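Local coordinates for KLLA0E03807p (Kluyveromyces lactis, PDB 3SQI), which probably binds centromeric DNA through this N-terminal DNA-binding domain of a longer chain and acts as a platform for inner kinetochore assembly in budding yeast, at residues V159-L164 with E229-I234; L351-F356 with F375-L380. One frame throughout, in Å; residues are numbered along the deposited sequence.

Interaction 1 (V159-L164 with E229-I234); sequences VSLKDL and EHIPII
Two irregular loops meet where the backbone N-H of Leu161 reaches the carbonyl of Ile231, with N to O 2.8 Å and an N-H...O angle of 168°. This loop-to-loop junction lies within the family region of the CBF3 centromere DNA-binding subunit: residues 159-164 lead from helix 153-158 into strand 165-169, and residues 229-234 follow helix 224-227. Beside the backbone bond the apolar chains close in. Ile233 presents CD1 to the CB of Leu161, 3.6 Å away, while its CG1 lies 4.2 Å from CG1 of Val159. CG2 of Ile231 packs on CG of Leu161 at 3.9 Å, the two side chains slanting across one another. The beta-branched Val159, Ile231 and Ile233, with Leu161, suit this buried seam, which helix 133-149 covers through Leu141 on Ile233 and Trp145 on Val159. His230 works differently. With CG anti to its own N (chi1 170°), the imidazole swings back beside the other loop, its edge turned to Val159 C and Ser160 CA and one face over Pro232 N. Its NE2 gives a weak hydrogen bond of 3.5 Å to Val159 O. Replacing this histidine with an alanine would probably leave Val159 O without that donor and take the ring away from Pro232 N. The ammonium of Lys162 is less surely placed, and the bond from Lys162 NZ to Glu229 O, at 3.1 Å, is weak. The aliphatic part of the lysine runs past Ile231, with Lys162 CE 4.0 Å from Ile231 CG1.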
ATOM      1  N   VAL A 159     -10.172   3.107  10.244  1.00 95.54           N
ATOM      2  CA  VAL A 159      -9.471   4.294   9.761  1.00101.31           C
ATOM      3  C   VAL A 159     -10.371   5.363   9.143  1.00112.39           C
ATOM      4  O   VAL A 159     -11.056   5.121   8.150  1.00115.69           O
ATOM      5  CB  VAL A 159      -8.337   3.931   8.768  1.00 99.06           C
ATOM      6  CG1 VAL A 159      -8.783   2.849   7.801  1.00 93.73           C
ATOM      7  CG2 VAL A 159      -7.887   5.165   8.013  1.00101.81           C
ATOM      8  N   SER A 160     -10.345   6.552   9.741  1.00118.09           N
ATOM      9  CA  SER A 160     -11.058   7.721   9.228  1.00113.34           C
ATOM     10  C   SER A 160     -10.154   8.474   8.250  1.00 98.77           C
ATOM     11  O   SER A 160      -9.073   8.898   8.641  1.00107.28           O
ATOM     12  CB  SER A 160     -11.420   8.646  10.397  1.00121.01           C
ATOM     13  OG  SER A 160     -11.954   9.874   9.937  1.00119.26           O
ATOM     14  N   LEU A 161     -10.579   8.671   7.001  1.00 97.87           N
ATOM     15  CA  LEU A 161      -9.692   9.309   6.009  1.00103.39           C
ATOM     16  C   LEU A 161      -9.198  10.714   6.389  1.00 96.83           C
ATOM     17  O   LEU A 161      -8.182  11.180   5.852  1.00 93.23           O
ATOM     18  CB  LEU A 161     -10.265   9.270   4.577  1.00100.55           C
ATOM     19  CG  LEU A 161     -10.968  10.422   3.837  1.00 92.30           C
ATOM     20  CD1 LEU A 161     -10.193  11.694   3.884  1.00 99.40           C
ATOM     21  CD2 LEU A 161     -11.215  10.042   2.383  1.00 72.10           C
ATOM     22  N   LYS A 162      -9.887  11.390   7.304  1.00 85.03           N
ATOM     23  CA  LYS A 162      -9.327  12.620   7.842  1.00 91.57           C
ATOM     24  C   LYS A 162      -8.019  12.336   8.597  1.00111.91           C
ATOM     25  O   LYS A 162      -7.175  13.224   8.753  1.00118.83           O
ATOM     26  CB  LYS A 162     -10.345  13.338   8.724  1.00 95.47           C
ATOM     27  CG  LYS A 162     -11.446  14.031   7.921  1.00100.72           C
ATOM     28  CD  LYS A 162     -12.370  14.870   8.795  1.00104.99           C
ATOM     29  CE  LYS A 162     -13.601  14.087   9.243  1.00111.63           C
ATOM     30  NZ  LYS A 162     -14.554  14.932  10.027  1.00121.52           N
ATOM     31  N   ASP A 163      -7.851  11.086   9.034  1.00112.74           N
ATOM     32  CA  ASP A 163      -6.604  10.622   9.644  1.00104.70           C
ATOM     33  C   ASP A 163      -5.479  10.559   8.630  1.00 89.29           C
ATOM     34  O   ASP A 163      -4.316  10.775   8.964  1.00 96.27           O
ATOM     35  CB  ASP A 163      -6.777   9.219  10.228  1.00122.43           C
ATOM     36  CG  ASP A 163      -7.561   9.212  11.517  1.00149.00           C
ATOM     37  OD1 ASP A 163      -8.089  10.279  11.892  1.00160.49           O
ATOM     38  OD2 ASP A 163      -7.653   8.133  12.145  1.00151.05           O
ATOM     39  N   LEU A 164      -5.826  10.242   7.388  1.00 75.95           N
ATOM     40  CA  LEU A 164      -4.815  10.061   6.352  1.00 74.44           C
ATOM     41  C   LEU A 164      -3.940  11.295   6.155  1.00 71.87           C
ATOM     42  O   LEU A 164      -4.384  12.431   6.347  1.00 85.03           O
ATOM     43  CB  LEU A 164      -5.446   9.644   5.022  1.00 81.51           C
ATOM     44  CG  LEU A 164      -5.802   8.162   4.915  1.00 85.83           C
ATOM     45  CD1 LEU A 164      -5.589   7.688   3.483  1.00 79.04           C
ATOM     46  CD2 LEU A 164      -4.951   7.334   5.880  1.00 92.20           C
ATOM     47  N   GLU A 229     -17.882  13.525  11.042  1.00144.32           N
ATOM     48  CA  GLU A 229     -16.747  13.273  11.924  1.00148.11           C
ATOM     49  C   GLU A 229     -15.814  12.162  11.437  1.00137.53           C
ATOM     50  O   GLU A 229     -14.597  12.249  11.602  1.00133.42           O
ATOM     51  CB  GLU A 229     -17.228  12.990  13.350  1.00159.32           C
ATOM     52  CG  GLU A 229     -18.167  14.057  13.914  1.00175.49           C
ATOM     53  CD  GLU A 229     -17.546  15.449  13.950  1.00185.30           C
ATOM     54  OE1 GLU A 229     -16.358  15.593  13.586  1.00187.88           O
ATOM     55  OE2 GLU A 229     -18.251  16.404  14.344  1.00186.23           O
ATOM     56  N   HIS A 230     -16.384  11.116  10.848  1.00129.53           N
ATOM     57  CA  HIS A 230     -15.585   9.995  10.357  1.00122.42           C
ATOM     58  C   HIS A 230     -15.911   9.689   8.898  1.00110.85           C
ATOM     59  O   HIS A 230     -17.017   9.261   8.581  1.00113.99           O
ATOM     60  CB  HIS A 230     -15.815   8.754  11.235  1.00120.58           C
ATOM     61  CG  HIS A 230     -15.219   7.494  10.685  1.00111.50           C
ATOM     62  ND1 HIS A 230     -15.935   6.323  10.563  1.00112.58           N
ATOM     63  CD2 HIS A 230     -13.973   7.221  10.231  1.00114.72           C
ATOM     64  CE1 HIS A 230     -15.156   5.383  10.055  1.00112.83           C
ATOM     65  NE2 HIS A 230     -13.961   5.902   9.843  1.00113.34           N
ATOM     66  N   ILE A 231     -14.950   9.910   8.011  1.00101.41           N
ATOM     67  CA  ILE A 231     -15.152   9.606   6.603  1.00101.82           C
ATOM     68  C   ILE A 231     -14.473   8.293   6.262  1.00102.68           C
ATOM     69  O   ILE A 231     -13.247   8.234   6.176  1.00104.91           O
ATOM     70  CB  ILE A 231     -14.566  10.704   5.702  1.00101.83           C
ATOM     71  CG1 ILE A 231     -15.106  12.076   6.114  1.00111.32           C
ATOM     72  CG2 ILE A 231     -14.867  10.409   4.241  1.00 92.41           C
ATOM     73  CD1 ILE A 231     -16.614  12.128   6.228  1.00118.90           C
ATOM     74  N   PRO A 232     -15.268   7.232   6.059  1.00 97.90           N
ATOM     75  CA  PRO A 232     -14.733   5.888   5.793  1.00 99.16           C
ATOM     76  C   PRO A 232     -14.140   5.762   4.394  1.00102.73           C
ATOM     77  O   PRO A 232     -14.675   6.341   3.447  1.00112.71           O
ATOM     78  CB  PRO A 232     -15.965   4.984   5.934  1.00 90.66           C
ATOM     79  CG  PRO A 232     -17.115   5.871   5.639  1.00 92.96           C
ATOM     80  CD  PRO A 232     -16.736   7.239   6.144  1.00 93.61           C
ATOM     81  N   ILE A 233     -13.048   5.014   4.273  1.00 94.99           N
ATOM     82  CA  ILE A 233     -12.356   4.865   2.994  1.00 90.16           C
ATOM     83  C   ILE A 233     -13.269   4.314   1.898  1.00 89.09           C
ATOM     84  O   ILE A 233     -13.102   4.634   0.722  1.00 91.72           O
ATOM     85  CB  ILE A 233     -11.114   3.970   3.127  1.00 86.82           C
ATOM     86  CG1 ILE A 233     -10.210   4.499   4.239  1.00 83.63           C
ATOM     87  CG2 ILE A 233     -10.347   3.915   1.811  1.00 76.92           C
ATOM     88  CD1 ILE A 233      -9.563   5.815   3.903  1.00 69.41           C
ATOM     89  N   ILE A 234     -14.218   3.468   2.285  1.00 86.89           N
ATOM     90  CA  ILE A 234     -15.265   3.027   1.369  1.00 90.93           C
ATOM     91  C   ILE A 234     -16.600   2.990   2.122  1.00 98.54           C
ATOM     92  O   ILE A 234     -16.677   2.498   3.248  1.00 93.26           O
ATOM     93  CB  ILE A 234     -14.937   1.661   0.667  1.00 75.19           C
ATOM     94  CG1 ILE A 234     -15.415   0.467   1.480  1.00101.53           C
ATOM     95  CG2 ILE A 234     -13.450   1.513   0.377  1.00 70.93           C
ATOM     96  CD1 ILE A 234     -14.994  -0.850   0.862  1.00108.18           C
TER

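Interaction 2 (L351-F356 with F375-L380); sequences LLYRVF and FLTGTL
The carbonyl oxygen of Leu351 takes two N-H groups of its own helix: Val355 N at 3.0 Å and, weakly, Arg354 N. Both bonds lie in the last turn of helix 332-355, which packs through side chains on the end of helix 370-376 and the loop that follows it. The central piece is a CH-pi contact. Leu376 sets its CB over one face of the Tyr353 ring, 4.2 Å from the centroid and 21° off the ring normal, displaced toward the rim on the CD2 side. CD1 of the same leucine comes to 3.9 Å from CD1 of Tyr353, so the ring carbons of both flanks are engaged. The tyrosine is turned there because CG stands anti to its backbone N (chi1 -179°), carrying the ring out from the helix toward Leu376. A flat aromatic suits this place, since it offers a broad surface to the leucine while also meeting Phe362 edge-to-face. Thr377 follows helix 370-376, and its OG1 is hydrogen-bonded to Ile373 O, which accounts for a hydroxyl that lies near Tyr353 without bonding to it. Farther along, Leu380 brings the loop back to the helix. Its CG rests 4.2 Å from CD1 of Leu351, the two chains crossing at about a right angle, and Pro381 adds to the same apolar patch. Arg354, bent at its second torsion (chi2 84°), brings its guanidinium against Leu380, a van der Waals touch between a polar nitrogen and a methyl that the arginine's long chain allows: NH1 of Arg354 lies 3.4 Å from CD2 of Leu380.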
ATOM      1  N   LEU A 351      -5.065   6.252 -20.366  1.00 89.71           N
ATOM      2  CA  LEU A 351      -4.867   4.816 -20.548  1.00 82.09           C
ATOM      3  C   LEU A 351      -6.177   4.069 -20.352  1.00 81.76           C
ATOM      4  O   LEU A 351      -6.610   3.322 -21.226  1.00 86.71           O
ATOM      5  CB  LEU A 351      -3.826   4.279 -19.574  1.00 84.90           C
ATOM      6  CG  LEU A 351      -3.369   2.860 -19.911  1.00 91.34           C
ATOM      7  CD1 LEU A 351      -2.633   2.861 -21.249  1.00 97.91           C
ATOM      8  CD2 LEU A 351      -2.497   2.273 -18.798  1.00 62.54           C
ATOM      9  N   LEU A 352      -6.815   4.299 -19.208  1.00 81.11           N
ATOM     10  CA  LEU A 352      -8.120   3.714 -18.928  1.00 75.85           C
ATOM     11  C   LEU A 352      -9.088   3.958 -20.076  1.00 76.10           C
ATOM     12  O   LEU A 352      -9.944   3.129 -20.370  1.00 85.66           O
ATOM     13  CB  LEU A 352      -8.714   4.305 -17.652  1.00 70.14           C
ATOM     14  CG  LEU A 352     -10.072   3.714 -17.256  1.00 76.22           C
ATOM     15  CD1 LEU A 352      -9.920   2.271 -16.813  1.00 71.94           C
ATOM     16  CD2 LEU A 352     -10.718   4.527 -16.154  1.00 77.67           C
ATOM     17  N   TYR A 353      -8.955   5.110 -20.717  1.00 82.73           N
ATOM     18  CA  TYR A 353      -9.871   5.501 -21.782  1.00 93.49           C
ATOM     19  C   TYR A 353      -9.617   4.683 -23.042  1.00 97.70           C
ATOM     20  O   TYR A 353     -10.543   4.368 -23.794  1.00111.58           O
ATOM     21  CB  TYR A 353      -9.710   6.995 -22.068  1.00 93.57           C
ATOM     22  CG  TYR A 353     -10.618   7.533 -23.144  1.00101.14           C
ATOM     23  CD1 TYR A 353     -11.981   7.678 -22.920  1.00104.35           C
ATOM     24  CD2 TYR A 353     -10.111   7.917 -24.378  1.00105.62           C
ATOM     25  CE1 TYR A 353     -12.812   8.179 -23.899  1.00107.96           C
ATOM     26  CE2 TYR A 353     -10.936   8.421 -25.363  1.00100.22           C
ATOM     27  CZ  TYR A 353     -12.286   8.551 -25.117  1.00110.92           C
ATOM     28  OH  TYR A 353     -13.121   9.050 -26.093  1.00127.22           O
ATOM     29  N   ARG A 354      -8.352   4.335 -23.252  1.00 90.91           N
ATOM     30  CA  ARG A 354      -7.926   3.577 -24.423  1.00 95.75           C
ATOM     31  C   ARG A 354      -8.257   2.087 -24.274  1.00101.70           C
ATOM     32  O   ARG A 354      -8.388   1.368 -25.264  1.00104.64           O
ATOM     33  CB  ARG A 354      -6.424   3.792 -24.653  1.00 97.31           C
ATOM     34  CG  ARG A 354      -5.792   2.922 -25.731  1.00101.20           C
ATOM     35  CD  ARG A 354      -5.953   3.504 -27.125  1.00101.58           C
ATOM     36  NE  ARG A 354      -4.919   3.001 -28.028  1.00115.42           N
ATOM     37  CZ  ARG A 354      -3.752   3.605 -28.240  1.00131.86           C
ATOM     38  NH1 ARG A 354      -3.469   4.744 -27.622  1.00131.76           N
ATOM     39  NH2 ARG A 354      -2.867   3.074 -29.075  1.00138.78           N
ATOM     40  N   VAL A 355      -8.397   1.634 -23.031  1.00 92.60           N
ATOM     41  CA  VAL A 355      -8.775   0.253 -22.745  1.00 85.75           C
ATOM     42  C   VAL A 355     -10.278   0.093 -22.571  1.00 88.01           C
ATOM     43  O   VAL A 355     -10.925  -0.643 -23.317  1.00107.14           O
ATOM     44  CB  VAL A 355      -8.094  -0.266 -21.481  1.00 93.63           C
ATOM     45  CG1 VAL A 355      -8.700  -1.608 -21.077  1.00 97.34           C
ATOM     46  CG2 VAL A 355      -6.585  -0.373 -21.698  1.00 86.93           C
ATOM     47  N   PHE A 356     -10.826   0.781 -21.573  1.00 85.19           N
ATOM     48  CA  PHE A 356     -12.255   0.720 -21.281  1.00 93.09           C
ATOM     49  C   PHE A 356     -12.950   2.069 -21.497  1.00 94.61           C
ATOM     50  O   PHE A 356     -13.347   2.729 -20.535  1.00 98.62           O
ATOM     51  CB  PHE A 356     -12.476   0.305 -19.827  1.00 79.66           C
ATOM     52  CG  PHE A 356     -11.853  -1.003 -19.461  1.00 94.46           C
ATOM     53  CD1 PHE A 356     -12.256  -2.175 -20.075  1.00103.20           C
ATOM     54  CD2 PHE A 356     -10.884  -1.067 -18.470  1.00100.49           C
ATOM     55  CE1 PHE A 356     -11.692  -3.387 -19.722  1.00105.14           C
ATOM     56  CE2 PHE A 356     -10.313  -2.274 -18.110  1.00 84.36           C
ATOM     57  CZ  PHE A 356     -10.714  -3.435 -18.738  1.00 97.54           C
ATOM     58  N   PHE A 375      -7.289  15.935 -24.030  1.00106.30           N
ATOM     59  CA  PHE A 375      -6.208  15.269 -23.296  1.00106.41           C
ATOM     60  C   PHE A 375      -6.389  13.749 -23.169  1.00101.89           C
ATOM     61  O   PHE A 375      -5.404  13.012 -23.128  1.00106.66           O
ATOM     62  CB  PHE A 375      -5.937  15.939 -21.931  1.00100.83           C
ATOM     63  CG  PHE A 375      -6.565  15.239 -20.752  1.00 94.31           C
ATOM     64  CD1 PHE A 375      -5.824  14.370 -19.966  1.00 88.18           C
ATOM     65  CD2 PHE A 375      -7.888  15.478 -20.409  1.00 98.43           C
ATOM     66  CE1 PHE A 375      -6.400  13.732 -18.871  1.00 86.38           C
ATOM     67  CE2 PHE A 375      -8.468  14.843 -19.313  1.00 98.71           C
ATOM     68  CZ  PHE A 375      -7.724  13.969 -18.545  1.00 78.34           C
ATOM     69  N   LEU A 376      -7.632  13.276 -23.116  1.00 93.92           N
ATOM     70  CA  LEU A 376      -7.860  11.833 -23.120  1.00 95.29           C
ATOM     71  C   LEU A 376      -7.324  11.180 -24.398  1.00108.89           C
ATOM     72  O   LEU A 376      -6.907  10.017 -24.392  1.00122.44           O
ATOM     73  CB  LEU A 376      -9.342  11.509 -22.943  1.00 79.22           C
ATOM     74  CG  LEU A 376      -9.930  11.940 -21.603  1.00 86.93           C
ATOM     75  CD1 LEU A 376     -11.225  11.217 -21.340  1.00 91.54           C
ATOM     76  CD2 LEU A 376      -8.946  11.653 -20.491  1.00 95.17           C
ATOM     77  N   THR A 377      -7.360  11.934 -25.492  1.00149.90           N
ATOM     78  CA  THR A 377      -6.913  11.455 -26.797  1.00143.74           C
ATOM     79  C   THR A 377      -5.494  11.888 -27.181  1.00135.57           C
ATOM     80  O   THR A 377      -5.041  11.653 -28.302  1.00137.92           O
ATOM     81  CB  THR A 377      -7.893  11.863 -27.895  1.00152.59           C
ATOM     82  OG1 THR A 377      -9.224  11.804 -27.372  1.00159.01           O
ATOM     83  CG2 THR A 377      -7.774  10.921 -29.084  1.00156.06           C
ATOM     84  N   GLY A 378      -4.801  12.545 -26.262  1.00127.85           N
ATOM     85  CA  GLY A 378      -3.447  12.987 -26.534  1.00137.31           C
ATOM     86  C   GLY A 378      -2.428  11.878 -26.353  1.00141.96           C
ATOM     87  O   GLY A 378      -2.748  10.694 -26.482  1.00139.94           O
ATOM     88  N   THR A 379      -1.189  12.260 -26.061  1.00143.70           N
ATOM     89  CA  THR A 379      -0.124  11.284 -25.852  1.00143.93           C
ATOM     90  C   THR A 379      -0.515  10.292 -24.750  1.00143.34           C
ATOM     91  O   THR A 379      -1.212  10.648 -23.801  1.00136.83           O
ATOM     92  CB  THR A 379       1.215  11.971 -25.492  1.00143.93           C
ATOM     93  OG1 THR A 379       1.582  12.893 -26.526  1.00149.66           O
ATOM     94  CG2 THR A 379       2.318  10.936 -25.333  1.00133.11           C
ATOM     95  N   LEU A 380      -0.078   9.046 -24.895  1.00154.38           N
ATOM     96  CA  LEU A 380      -0.406   7.989 -23.949  1.00163.20           C
ATOM     97  C   LEU A 380       0.597   7.962 -22.784  1.00181.39           C
ATOM     98  O   LEU A 380       1.776   8.280 -22.980  1.00188.46           O
ATOM     99  CB  LEU A 380      -0.450   6.656 -24.699  1.00141.49           C
ATOM    100  CG  LEU A 380      -1.431   5.619 -24.167  1.00118.90           C
ATOM    101  CD1 LEU A 380      -2.842   6.182 -24.146  1.00105.07           C
ATOM    102  CD2 LEU A 380      -1.358   4.363 -25.011  1.00113.96           C
TER

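Interaction 1 closes along the chain before interaction 2 opens, and the two do not touch: their centres are 31 Å apart and their nearest atoms about 17 Å. Their distances from the bound nucleic acid differ as well. The nearest atom of interaction 1 lies about 8 Å from the bound nucleic acid. For interaction 2 the nearest atom is about 21 Å from the bound nucleic acid. Interaction 1 therefore joins two loops close to the DNA, though not touching it. Interaction 2 folds a later helix end against the next helix at a more peripheral site, its centre 25 Å from the chain centre against 16 Å for interaction 1.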